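PDB 5LGD: PfEMP1 variant 1 of strain MC from Plasmodium falciparum, which probably binds receptors on the surface of host cells as part of a much larger parasite protein, of which this chain is a helical segment matching the DBL family. Local coordinates for residues Met13-Asp27 / Tyr103-Leu116. Numbering follows the deposited sequence. Where two conformers were deposited one is given.
Sequences MWVHDMLIDSIKWRD and YGDANEIKRIEALL
The imidazole of H16 lies flat over the phenol ring of Y103, centroids 3.5 Å apart and planes only 6° from parallel, a face-to-face stack in which CG and ND1 sit against CZ. With CG anti to the backbone N (chi1 170°), the histidine ring stands out from helix 13-27 between this phenol and CG1 of I20, which lies over the rim of its other face. ND1 of H16 donates to OD1 of D17, 2.9 Å away and almost in the ring plane, while its NE2 donates to OE1 of E108 at 2.8 Å, meeting that oxygen from above the carboxylate plane. Two carboxylates would probably favour a protonated, positively charged imidazole, and together they fix its rotation. A water bridges OD1 of D17 and OH of Y103, linking two residues that both touch the imidazole. E108 starts near the capped helix end, where its backbone N donates to OD1 of D105.

Further along, aliphatic carbons carry most of the contact. CD1 of I20 reaches CG of E108, and CG2 of I23 meets R111 at the guanidinium edge, in the conformer described 3.4 Å from NE, which has no polar partner in the model. I112 fits between L19 and I23, its CG2 to CD1 of L19 and its CG1 to CD1 of I23. L115 is a knob in the hole formed by L19, S22, I23 and R26, its CD2 3.5 Å from OG of S22; E152 of helix 144-162 binds both S22 and R26.

Helix 106-116 crosses helix 13-27 at 73°, axes 10.0 Å apart, in this all-helical DBL-family segment, while I99 of helix 92-103 packs against H16, L19 and I109, and helices 45-70 and 144-162 also pack against helix 13-27.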
ATOM      1  N   MET B  13       1.906  31.122   5.320  1.00 34.14           N
ATOM      2  CA  MET B  13       1.919  32.399   6.029  1.00 35.96           C
ATOM      3  C   MET B  13       2.102  33.565   5.037  1.00 38.87           C
ATOM      4  O   MET B  13       1.432  34.582   5.172  1.00 39.09           O
ATOM      5  CB  MET B  13       3.078  32.410   7.040  1.00 40.33           C
ATOM      6  CG  MET B  13       2.990  33.547   8.035  1.00 47.03           C
ATOM      7  SD  MET B  13       4.605  34.241   8.429  1.00 56.49           S
ATOM      8  CE  MET B  13       5.180  34.761   6.779  1.00 54.23           C
ATOM      9  N   TRP B  14       3.034  33.431   4.087  1.00 35.91           N
ATOM     10  CA  TRP B  14       3.349  34.459   3.096  1.00 36.38           C
ATOM     11  C   TRP B  14       2.144  34.679   2.182  1.00 37.93           C
ATOM     12  O   TRP B  14       1.744  35.830   1.967  1.00 37.57           O
ATOM     13  CB  TRP B  14       4.612  34.100   2.298  1.00 35.97           C
ATOM     14  CG  TRP B  14       5.010  35.157   1.317  1.00 38.65           C
ATOM     15  CD1 TRP B  14       5.972  36.111   1.488  1.00 43.26           C
ATOM     16  CD2 TRP B  14       4.463  35.368   0.004  1.00 38.81           C
ATOM     17  NE1 TRP B  14       6.042  36.915   0.372  1.00 43.34           N
ATOM     18  CE2 TRP B  14       5.112  36.492  -0.545  1.00 43.40           C
ATOM     19  CE3 TRP B  14       3.476  34.720  -0.762  1.00 39.17           C
ATOM     20  CZ2 TRP B  14       4.792  36.997  -1.808  1.00 42.78           C
ATOM     21  CZ3 TRP B  14       3.163  35.227  -2.016  1.00 40.60           C
ATOM     22  CH2 TRP B  14       3.829  36.342  -2.529  1.00 42.07           C
ATOM     23  N   VAL B  15       1.586  33.584   1.649  1.00 33.54           N
ATOM     24  CA  VAL B  15       0.390  33.548   0.794  1.00 32.78           C
ATOM     25  C   VAL B  15      -0.781  34.243   1.526  1.00 37.95           C
ATOM     26  O   VAL B  15      -1.406  35.153   0.976  1.00 39.50           O
ATOM     27  CB  VAL B  15       0.062  32.090   0.351  1.00 34.99           C
ATOM     28  CG1 VAL B  15      -1.363  31.975  -0.193  1.00 34.23           C
ATOM     29  CG2 VAL B  15       1.067  31.600  -0.690  1.00 35.08           C
ATOM     30  N   HIS B  16      -1.052  33.832   2.771  1.00 33.47           N
ATOM     31  CA  HIS B  16      -2.097  34.420   3.590  1.00 31.07           C
ATOM     32  C   HIS B  16      -1.893  35.942   3.793  1.00 33.63           C
ATOM     33  O   HIS B  16      -2.810  36.735   3.536  1.00 29.99           O
ATOM     34  CB  HIS B  16      -2.145  33.691   4.956  1.00 31.76           C
ATOM     35  CG  HIS B  16      -3.026  34.374   5.945  1.00 34.50           C
ATOM     36  ND1 HIS B  16      -2.516  35.283   6.853  1.00 37.02           N
ATOM     37  CD2 HIS B  16      -4.360  34.278   6.123  1.00 34.91           C
ATOM     38  CE1 HIS B  16      -3.549  35.698   7.554  1.00 35.72           C
ATOM     39  NE2 HIS B  16      -4.672  35.109   7.161  1.00 35.09           N
ATOM     40  N   ASP B  17      -0.707  36.336   4.285  1.00 32.15           N
ATOM     41  CA  ASP B  17      -0.376  37.743   4.538  1.00 34.28           C
ATOM     42  C   ASP B  17      -0.375  38.597   3.250  1.00 40.05           C
ATOM     43  O   ASP B  17      -0.756  39.760   3.316  1.00 39.23           O
ATOM     44  CB  ASP B  17       0.987  37.858   5.256  1.00 37.04           C
ATOM     45  CG  ASP B  17       1.060  37.193   6.623  1.00 36.71           C
ATOM     46  OD1 ASP B  17       0.020  36.657   7.093  1.00 36.56           O
ATOM     47  OD2 ASP B  17       2.147  37.177   7.205  1.00 42.97           O
ATOM     48  N   MET B  18       0.011  38.034   2.083  1.00 38.52           N
ATOM     49  CA  MET B  18      -0.034  38.860   0.884  1.00 40.95           C
ATOM     50  C   MET B  18      -1.509  39.104   0.462  1.00 41.12           C
ATOM     51  O   MET B  18      -1.864  40.248   0.137  1.00 40.56           O
ATOM     52  CB  MET B  18       0.910  38.361  -0.236  1.00 45.49           C
ATOM     53  CG  MET B  18       0.281  37.482  -1.276  1.00 50.07           C
ATOM     54  SD  MET B  18      -0.481  38.485  -2.567  1.00 56.31           S
ATOM     55  CE  MET B  18      -1.003  37.230  -3.606  1.00 52.91           C
ATOM     56  N   LEU B  19      -2.375  38.085   0.604  1.00 35.29           N
ATOM     57  CA  LEU B  19      -3.805  38.183   0.272  1.00 33.93           C
ATOM     58  C   LEU B  19      -4.506  39.187   1.152  1.00 37.40           C
ATOM     59  O   LEU B  19      -5.344  39.965   0.668  1.00 35.12           O
ATOM     60  CB  LEU B  19      -4.480  36.807   0.371  1.00 33.39           C
ATOM     61  CG  LEU B  19      -4.033  35.780  -0.711  1.00 37.75           C
ATOM     62  CD1 LEU B  19      -4.679  34.426  -0.481  1.00 37.87           C
ATOM     63  CD2 LEU B  19      -4.377  36.257  -2.088  1.00 40.89           C
ATOM     64  N   ILE B  20      -4.081  39.223   2.428  1.00 34.47           N
ATOM     65  CA  ILE B  20      -4.573  40.111   3.465  1.00 35.64           C
ATOM     66  C   ILE B  20      -4.104  41.532   3.182  1.00 39.03           C
ATOM     67  O   ILE B  20      -4.898  42.458   3.265  1.00 40.74           O
ATOM     68  CB  ILE B  20      -4.240  39.561   4.899  1.00 39.10           C
ATOM     69  CG1 ILE B  20      -5.105  38.301   5.260  1.00 38.12           C
ATOM     70  CG2 ILE B  20      -4.416  40.607   5.996  1.00 43.88           C
ATOM     71  CD1 ILE B  20      -6.521  38.307   4.888  1.00 46.83           C
ATOM     72  N   ASP B  21      -2.852  41.702   2.816  1.00 36.39           N
ATOM     73  CA  ASP B  21      -2.282  43.000   2.455  1.00 35.85           C
ATOM     74  C   ASP B  21      -2.987  43.562   1.223  1.00 38.09           C
ATOM     75  O   ASP B  21      -3.366  44.730   1.210  1.00 38.08           O
ATOM     76  CB  ASP B  21      -0.777  42.883   2.243  1.00 38.41           C
ATOM     77  CG  ASP B  21       0.073  42.658   3.478  1.00 52.39           C
ATOM     78  OD1 ASP B  21      -0.416  42.919   4.589  1.00 55.04           O
ATOM     79  OD2 ASP B  21       1.249  42.276   3.323  1.00 67.29           O
ATOM     80  N   SER B  22      -3.269  42.711   0.234  1.00 36.81           N
ATOM     81  CA  SER B  22      -4.000  43.117  -0.971  1.00 38.93           C
ATOM     82  C   SER B  22      -5.385  43.714  -0.581  1.00 41.00           C
ATOM     83  O   SER B  22      -5.745  44.792  -1.054  1.00 42.16           O
ATOM     84  CB  SER B  22      -4.115  41.945  -1.943  1.00 45.31           C
ATOM     85  OG  SER B  22      -4.624  42.360  -3.198  1.00 61.19           O
ATOM     86  N   ILE B  23      -6.077  43.086   0.371  1.00 35.29           N
ATOM     87  CA  ILE B  23      -7.366  43.567   0.898  1.00 34.42           C
ATOM     88  C   ILE B  23      -7.187  44.858   1.701  1.00 38.43           C
ATOM     89  O   ILE B  23      -8.029  45.754   1.613  1.00 35.80           O
ATOM     90  CB  ILE B  23      -8.059  42.484   1.783  1.00 35.66           C
ATOM     91  CG1 ILE B  23      -8.435  41.214   0.983  1.00 35.70           C
ATOM     92  CG2 ILE B  23      -9.255  43.056   2.556  1.00 34.71           C
ATOM     93  CD1 ILE B  23      -8.561  39.957   1.897  1.00 40.00           C
ATOM     94  N   LYS B  24      -6.134  44.911   2.540  1.00 37.63           N
ATOM     95  CA  LYS B  24      -5.852  46.071   3.404  1.00 39.17           C
ATOM     96  C   LYS B  24      -5.531  47.333   2.601  1.00 42.87           C
ATOM     97  O   LYS B  24      -5.690  48.421   3.141  1.00 42.29           O
ATOM     98  CB  LYS B  24      -4.738  45.761   4.415  1.00 41.16           C
ATOM     99  CG  LYS B  24      -5.202  44.980   5.629  1.00 44.06           C
ATOM    100  CD  LYS B  24      -4.000  44.335   6.304  1.00 50.24           C
ATOM    101  CE  LYS B  24      -4.099  44.347   7.808  1.00 62.22           C
ATOM    102  NZ  LYS B  24      -4.996  43.278   8.325  1.00 67.27           N
ATOM    103  N   TRP B  25      -5.100  47.188   1.310  1.00 40.02           N
ATOM    104  CA  TRP B  25      -4.850  48.336   0.435  1.00 41.07           C
ATOM    105  C   TRP B  25      -6.158  49.051   0.147  1.00 43.17           C
ATOM    106  O   TRP B  25      -6.197  50.271   0.161  1.00 43.34           O
ATOM    107  CB  TRP B  25      -4.149  47.925  -0.862  1.00 40.82           C
ATOM    108  CG  TRP B  25      -2.662  47.869  -0.708  1.00 43.28           C
ATOM    109  CD1 TRP B  25      -1.880  46.749  -0.707  1.00 45.92           C
ATOM    110  CD2 TRP B  25      -1.772  48.983  -0.520  1.00 44.90           C
ATOM    111  NE1 TRP B  25      -0.555  47.097  -0.543  1.00 46.94           N
ATOM    112  CE2 TRP B  25      -0.465  48.462  -0.402  1.00 50.18           C
ATOM    113  CE3 TRP B  25      -1.958  50.372  -0.413  1.00 47.91           C
ATOM    114  CZ2 TRP B  25       0.661  49.290  -0.237  1.00 51.99           C
ATOM    115  CZ3 TRP B  25      -0.849  51.188  -0.241  1.00 51.44           C
ATOM    116  CH2 TRP B  25       0.439  50.645  -0.118  1.00 52.89           C
ATOM    117  N   ARG B  26      -7.241  48.283  -0.010  1.00 38.36           N
ATOM    118  CA  ARG B  26      -8.578  48.817  -0.226  1.00 38.59           C
ATOM    119  C   ARG B  26      -9.205  49.284   1.067  1.00 42.18           C
ATOM    120  O   ARG B  26      -9.791  50.359   1.078  1.00 43.27           O
ATOM    121  CB  ARG B  26      -9.470  47.820  -0.970  1.00 37.07           C
ATOM    122  CG  ARG B  26      -9.118  47.702  -2.464  1.00 42.78           C
ATOM    123  CD  ARG B  26      -7.959  46.744  -2.723  1.00 49.60           C
ATOM    124  NE  ARG B  26      -7.792  46.479  -4.146  1.00 43.04           N
ATOM    125  CZ  ARG B  26      -6.741  45.882  -4.681  1.00 53.25           C
ATOM    126  NH1 ARG B  26      -5.713  45.521  -3.916  1.00 31.14           N
ATOM    127  NH2 ARG B  26      -6.686  45.675  -5.989  1.00 51.53           N
ATOM    128  N   ASP B  27      -9.027  48.539   2.168  1.00 37.37           N
ATOM    129  CA  ASP B  27      -9.576  48.894   3.508  1.00 36.78           C
ATOM    130  C   ASP B  27      -9.011  50.231   4.030  1.00 41.30           C
ATOM    131  O   ASP B  27      -9.735  51.034   4.627  1.00 40.21           O
ATOM    132  CB  ASP B  27      -9.237  47.783   4.511  1.00 36.72           C
ATOM    133  CG  ASP B  27     -10.099  46.548   4.387  1.00 42.25           C
ATOM    134  OD1 ASP B  27     -10.864  46.450   3.387  1.00 40.06           O
ATOM    135  OD2 ASP B  27     -10.032  45.685   5.299  1.00 46.58           O
ATOM    136  N   TYR B 103      -6.020  29.116   9.500  1.00 30.73           N
ATOM    137  CA  TYR B 103      -6.336  30.335  10.265  1.00 31.00           C
ATOM    138  C   TYR B 103      -7.648  30.321  10.993  1.00 34.86           C
ATOM    139  O   TYR B 103      -7.829  31.116  11.908  1.00 36.51           O
ATOM    140  CB  TYR B 103      -6.248  31.564   9.351  1.00 32.08           C
ATOM    141  CG  TYR B 103      -4.812  31.842   8.964  1.00 35.17           C
ATOM    142  CD1 TYR B 103      -4.193  31.127   7.938  1.00 36.35           C
ATOM    143  CD2 TYR B 103      -4.045  32.763   9.674  1.00 37.40           C
ATOM    144  CE1 TYR B 103      -2.841  31.326   7.628  1.00 36.48           C
ATOM    145  CE2 TYR B 103      -2.698  32.964   9.379  1.00 39.09           C
ATOM    146  CZ  TYR B 103      -2.098  32.242   8.358  1.00 46.28           C
ATOM    147  OH  TYR B 103      -0.783  32.498   8.051  1.00 50.89           O
ATOM    148  N   GLY B 104      -8.582  29.526  10.515  1.00 30.88           N
ATOM    149  CA  GLY B 104      -9.892  29.349  11.117  1.00 31.48           C
ATOM    150  C   GLY B 104     -10.815  30.548  11.055  1.00 36.99           C
ATOM    151  O   GLY B 104     -11.752  30.616  11.842  1.00 35.90           O
ATOM    152  N   ASP B 105     -10.558  31.493  10.124  1.00 33.95           N
ATOM    153  CA  ASP B 105     -11.318  32.727   9.976  1.00 34.43           C
ATOM    154  C   ASP B 105     -12.084  32.737   8.660  1.00 34.41           C
ATOM    155  O   ASP B 105     -11.525  33.076   7.623  1.00 32.84           O
ATOM    156  CB  ASP B 105     -10.355  33.923  10.109  1.00 37.28           C
ATOM    157  CG  ASP B 105     -10.959  35.312  10.170  1.00 45.12           C
ATOM    158  OD1 ASP B 105     -12.167  35.454   9.885  1.00 42.64           O
ATOM    159  OD2 ASP B 105     -10.202  36.269  10.439  1.00 58.37           O
ATOM    160  N   ALA B 106     -13.377  32.373   8.716  1.00 30.14           N
ATOM    161  CA  ALA B 106     -14.271  32.284   7.559  1.00 28.33           C
ATOM    162  C   ALA B 106     -14.505  33.617   6.853  1.00 33.00           C
ATOM    163  O   ALA B 106     -14.699  33.650   5.630  1.00 33.47           O
ATOM    164  CB  ALA B 106     -15.601  31.673   7.985  1.00 29.23           C
ATOM    165  N   ASN B 107     -14.510  34.707   7.608  1.00 28.50           N
ATOM    166  CA  ASN B 107     -14.743  36.035   7.059  1.00 28.53           C
ATOM    167  C   ASN B 107     -13.576  36.536   6.291  1.00 33.74           C
ATOM    168  O   ASN B 107     -13.740  37.239   5.299  1.00 34.31           O
ATOM    169  CB  ASN B 107     -15.130  37.004   8.137  1.00 26.70           C
ATOM    170  CG  ASN B 107     -15.782  38.220   7.574  1.00 42.37           C
ATOM    171  OD1 ASN B 107     -16.859  38.173   6.985  1.00 41.93           O
ATOM    172  ND2 ASN B 107     -15.084  39.303   7.625  1.00 27.19           N
ATOM    173  N   GLU B 108     -12.381  36.169   6.740  1.00 29.74           N
ATOM    174  CA  GLU B 108     -11.157  36.466   6.044  1.00 30.37           C
ATOM    175  C   GLU B 108     -11.246  35.730   4.667  1.00 35.35           C
ATOM    176  O   GLU B 108     -10.896  36.327   3.650  1.00 34.76           O
ATOM    177  CB  GLU B 108      -9.978  35.994   6.915  1.00 31.14           C
ATOM    178  CG  GLU B 108      -8.656  35.869   6.227  1.00 48.30           C
ATOM    179  CD  GLU B 108      -7.595  35.431   7.206  1.00 59.76           C
ATOM    180  OE1 GLU B 108      -7.040  36.317   7.897  1.00 43.03           O
ATOM    181  OE2 GLU B 108      -7.322  34.210   7.287  1.00 43.30           O
ATOM    182  N   ILE B 109     -11.834  34.513   4.635  1.00 32.73           N
ATOM    183  CA  ILE B 109     -12.000  33.739   3.390  1.00 33.88           C
ATOM    184  C   ILE B 109     -12.984  34.458   2.468  1.00 37.79           C
ATOM    185  O   ILE B 109     -12.662  34.661   1.304  1.00 37.90           O
ATOM    186  CB  ILE B 109     -12.374  32.251   3.653  1.00 37.03           C
ATOM    187  CG1 ILE B 109     -11.263  31.529   4.424  1.00 36.50           C
ATOM    188  CG2 ILE B 109     -12.787  31.501   2.360  1.00 38.55           C
ATOM    189  CD1 ILE B 109      -9.946  31.380   3.731  1.00 38.81           C
ATOM    190  N   LYS B 110     -14.120  34.944   3.013  1.00 32.53           N
ATOM    191  CA  LYS B 110     -15.118  35.719   2.257  1.00 32.77           C
ATOM    192  C   LYS B 110     -14.459  36.897   1.491  1.00 36.92           C
ATOM    193  O   LYS B 110     -14.731  37.073   0.304  1.00 36.25           O
ATOM    194  CB  LYS B 110     -16.202  36.254   3.208  1.00 34.53           C
ATOM    195  CG  LYS B 110     -17.457  36.815   2.533  1.00 37.42           C
ATOM    196  CD  LYS B 110     -18.443  37.251   3.606  1.00 35.08           C
ATOM    197  CE  LYS B 110     -19.811  37.496   3.052  1.00 50.11           C
ATOM    198  NZ  LYS B 110     -20.784  37.735   4.141  1.00 50.03           N
ATOM    199  N   ARG B 111     -13.622  37.706   2.205  0.50 33.95           N
ATOM    200  CA  ARG B 111     -12.893  38.873   1.686  0.50 35.19           C
ATOM    201  C   ARG B 111     -11.913  38.465   0.566  0.50 41.03           C
ATOM    202  O   ARG B 111     -11.819  39.162  -0.454  0.50 42.07           O
ATOM    203  CB  ARG B 111     -12.108  39.618   2.815  0.50 35.83           C
ATOM    204  CG  ARG B 111     -12.930  40.116   4.022  0.50 41.59           C
ATOM    205  CD  ARG B 111     -12.347  41.285   4.857  0.50 45.20           C
ATOM    206  NE  ARG B 111     -10.881  41.376   4.964  0.50 46.64           N
ATOM    207  CZ  ARG B 111     -10.120  40.662   5.794  0.50 51.70           C
ATOM    208  NH1 ARG B 111     -10.655  39.730   6.557  0.50 41.61           N
ATOM    209  NH2 ARG B 111      -8.805  40.828   5.808  0.50 25.60           N
ATOM    210  N   ILE B 112     -11.176  37.338   0.767  1.00 35.56           N
ATOM    211  CA  ILE B 112     -10.183  36.833  -0.180  1.00 33.53           C
ATOM    212  C   ILE B 112     -10.918  36.381  -1.468  1.00 38.52           C
ATOM    213  O   ILE B 112     -10.564  36.831  -2.560  1.00 39.34           O
ATOM    214  CB  ILE B 112      -9.308  35.712   0.443  1.00 34.71           C
ATOM    215  CG1 ILE B 112      -8.486  36.283   1.634  1.00 34.65           C
ATOM    216  CG2 ILE B 112      -8.381  35.108  -0.650  1.00 36.08           C
ATOM    217  CD1 ILE B 112      -7.741  35.299   2.543  1.00 38.43           C
ATOM    218  N   GLU B 113     -11.982  35.555  -1.312  1.00 34.23           N
ATOM    219  CA  GLU B 113     -12.836  35.055  -2.384  1.00 34.62           C
ATOM    220  C   GLU B 113     -13.358  36.239  -3.226  1.00 43.16           C
ATOM    221  O   GLU B 113     -13.240  36.189  -4.450  1.00 46.87           O
ATOM    222  CB  GLU B 113     -13.979  34.229  -1.781  1.00 36.37           C
ATOM    223  CG  GLU B 113     -14.624  33.229  -2.721  1.00 45.85           C
ATOM    224  CD  GLU B 113     -15.701  32.354  -2.106  1.00 73.53           C
ATOM    225  OE1 GLU B 113     -16.247  32.717  -1.038  1.00 54.57           O
ATOM    226  OE2 GLU B 113     -16.011  31.304  -2.712  1.00 89.12           O
ATOM    227  N   ALA B 114     -13.819  37.332  -2.578  1.00 39.22           N
ATOM    228  CA  ALA B 114     -14.296  38.559  -3.240  1.00 40.82           C
ATOM    229  C   ALA B 114     -13.169  39.237  -4.061  1.00 46.49           C
ATOM    230  O   ALA B 114     -13.391  39.622  -5.222  1.00 47.63           O
ATOM    231  CB  ALA B 114     -14.827  39.536  -2.204  1.00 41.64           C
ATOM    232  N   LEU B 115     -11.970  39.394  -3.433  1.00 41.36           N
ATOM    233  CA  LEU B 115     -10.746  39.953  -4.026  1.00 41.40           C
ATOM    234  C   LEU B 115     -10.342  39.142  -5.266  1.00 45.30           C
ATOM    235  O   LEU B 115     -10.040  39.729  -6.302  1.00 48.84           O
ATOM    236  CB  LEU B 115      -9.594  39.968  -2.993  1.00 40.04           C
ATOM    237  CG  LEU B 115      -8.268  40.627  -3.432  1.00 44.83           C
ATOM    238  CD1 LEU B 115      -8.200  42.089  -2.951  1.00 45.64           C
ATOM    239  CD2 LEU B 115      -7.106  39.896  -2.852  1.00 43.49           C
ATOM    240  N   LEU B 116     -10.373  37.802  -5.171  1.00 38.97           N
ATOM    241  CA  LEU B 116     -10.014  36.934  -6.293  1.00 39.58           C
ATOM    242  C   LEU B 116     -11.073  36.976  -7.402  1.00 50.62           C
ATOM    243  O   LEU B 116     -10.705  36.950  -8.580  1.00 51.07           O
ATOM    244  CB  LEU B 116      -9.753  35.492  -5.818  1.00 37.46           C
ATOM    245  CG  LEU B 116      -8.625  35.261  -4.802  1.00 38.16           C
ATOM    246  CD1 LEU B 116      -8.566  33.811  -4.406  1.00 37.33           C
ATOM    247  CD2 LEU B 116      -7.252  35.706  -5.362  1.00 36.65           C
TER
HETATM  248  O   HOH W   1       0.082  35.129   9.334  1.00 48.69           O